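Local coordinates for coat protein (Leviviridae sp., PDB 6YFR) that forms the shell of an RNA bacteriophage, sixty copies assembling into a virus-like particle that in the phage would presumably enclose the single-stranded RNA genome, at residues V35-S40 / S50-Y55. Residues are numbered along the deposited sequence; the frame is centred on the assembly and turned at random.
Sequences VVQTES and SKISVY
Val36 and Thr38 pair with Ser53 and Lys51 through two backbone hydrogen bonds each, the segments 35-40 and 50-55 running antiparallel with their axes 4.6 Å apart at an angle of 163°. Non-hydrogen-bonded pairs alternate with these, and their side chains, Val35, Gln37, Glu39, Ser50, Ile52 and Val54, share one face. There Val35 and Val54 lie side by side, CG1 of Val35 4.0 Å from CG2 of Val54; branching at CB suits both to an extended strand. Val35 CG1 also meets Ile52 CG2 (4.0 Å). Ile52 bends its CD1 toward the neighbouring strand (chi2 -82°), 3.6 Å from Gln37 CG, and the CH2 groups of Gln37 extend the apolar row. The amide of Gln37 donates through NE2 to the anti lone pair of Glu39 OE2 at 3.1 Å, nearly in the amide plane, and also bonds Ser111 of the second subunit, while OE1 accepts from Arg108 there. Glu39, folded at chi2 (-64°), brings its carboxylate against the hydroxyl of Ser50, which also meets Ile112 O of that subunit. On the other face, Val36 CG2 sits at the Tyr55 ring edge, 4.1 Å from CE2, and Thr38 meets Lys51 through their CB atoms; partial exposure suits this polar pair, the lysine's extended chain leading away from strand 34-41. Phe104 and Met101 of the second subunit pack on Val35 and Ile52, consistent with the leviviral coat protein dimer, in which helices of one subunit cover the other's antiparallel sheet, here its 34-41/47-59 beta hairpin.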
# COMPACT_ATOMS: atom_id res chain seq x y z
N VAL A 35 -43.90 34.30 50.77
CA VAL A 35 -44.88 34.56 49.72
C VAL A 35 -44.23 35.50 48.71
O VAL A 35 -43.72 36.56 49.08
CB VAL A 35 -46.17 35.18 50.28
CG1 VAL A 35 -47.22 35.29 49.18
CG2 VAL A 35 -46.69 34.37 51.45
N VAL A 36 -44.25 35.11 47.44
CA VAL A 36 -43.56 35.84 46.38
C VAL A 36 -44.59 36.20 45.32
O VAL A 36 -45.28 35.32 44.79
CB VAL A 36 -42.42 35.01 45.77
CG1 VAL A 36 -41.69 35.81 44.71
CG2 VAL A 36 -41.46 34.56 46.86
N GLN A 37 -44.69 37.49 45.00
CA GLN A 37 -45.46 37.96 43.86
C GLN A 37 -44.52 38.33 42.73
O GLN A 37 -43.53 39.04 42.94
CB GLN A 37 -46.34 39.16 44.22
CG GLN A 37 -47.13 39.68 43.02
CD GLN A 37 -47.87 40.97 43.30
OE1 GLN A 37 -47.88 41.47 44.43
NE2 GLN A 37 -48.51 41.52 42.27
N THR A 38 -44.82 37.84 41.53
CA THR A 38 -43.99 38.03 40.35
C THR A 38 -44.82 38.66 39.25
O THR A 38 -45.97 38.26 39.03
CB THR A 38 -43.41 36.69 39.87
OG1 THR A 38 -42.45 36.22 40.83
CG2 THR A 38 -42.74 36.84 38.52
N GLU A 39 -44.26 39.66 38.58
CA GLU A 39 -44.88 40.25 37.40
C GLU A 39 -43.85 40.25 36.28
O GLU A 39 -42.90 41.04 36.30
CB GLU A 39 -45.39 41.67 37.68
CG GLU A 39 -46.44 41.74 38.77
CD GLU A 39 -47.73 41.01 38.42
OE1 GLU A 39 -47.98 40.79 37.21
OE2 GLU A 39 -48.49 40.66 39.34
N SER A 40 -44.02 39.36 35.30
CA SER A 40 -42.99 39.16 34.29
C SER A 40 -43.57 39.24 32.89
O SER A 40 -44.72 38.88 32.65
CB SER A 40 -42.29 37.81 34.49
OG SER A 40 -43.23 36.76 34.67
N SER A 50 -48.85 37.37 35.94
CA SER A 50 -48.97 37.72 37.35
C SER A 50 -48.99 36.43 38.15
O SER A 50 -49.88 35.60 37.96
CB SER A 50 -50.23 38.54 37.61
OG SER A 50 -50.22 39.77 36.90
N LYS A 51 -48.02 36.26 39.05
CA LYS A 51 -47.89 35.04 39.81
C LYS A 51 -47.84 35.33 41.31
O LYS A 51 -47.27 36.34 41.74
CB LYS A 51 -46.63 34.26 39.41
CG LYS A 51 -46.62 33.77 37.97
CD LYS A 51 -45.31 33.05 37.66
CE LYS A 51 -45.26 32.57 36.22
NZ LYS A 51 -43.98 31.88 35.90
N ILE A 52 -48.43 34.43 42.09
CA ILE A 52 -48.28 34.40 43.54
C ILE A 52 -47.83 33.00 43.93
O ILE A 52 -48.38 32.01 43.44
CB ILE A 52 -49.59 34.77 44.27
CG1 ILE A 52 -50.12 36.12 43.81
CG2 ILE A 52 -49.36 34.78 45.78
CD1 ILE A 52 -49.45 37.30 44.48
N SER A 53 -46.84 32.92 44.81
CA SER A 53 -46.26 31.65 45.21
C SER A 53 -46.08 31.63 46.72
O SER A 53 -45.48 32.55 47.29
CB SER A 53 -44.92 31.41 44.51
OG SER A 53 -45.08 31.41 43.10
N VAL A 54 -46.59 30.60 47.37
CA VAL A 54 -46.43 30.41 48.80
C VAL A 54 -45.57 29.17 49.00
O VAL A 54 -45.98 28.06 48.62
CB VAL A 54 -47.79 30.27 49.52
CG1 VAL A 54 -47.56 30.08 51.00
CG2 VAL A 54 -48.64 31.50 49.26
N TYR A 55 -44.39 29.37 49.57
CA TYR A 55 -43.47 28.29 49.91
C TYR A 55 -43.44 28.18 51.43
O TYR A 55 -42.95 29.09 52.12
CB TYR A 55 -42.06 28.57 49.37
CG TYR A 55 -42.01 28.92 47.90
CD1 TYR A 55 -42.16 27.94 46.93
CD2 TYR A 55 -41.79 30.22 47.48
CE1 TYR A 55 -42.11 28.25 45.58
CE2 TYR A 55 -41.74 30.54 46.13
CZ TYR A 55 -41.89 29.55 45.19
OH TYR A 55 -41.84 29.87 43.85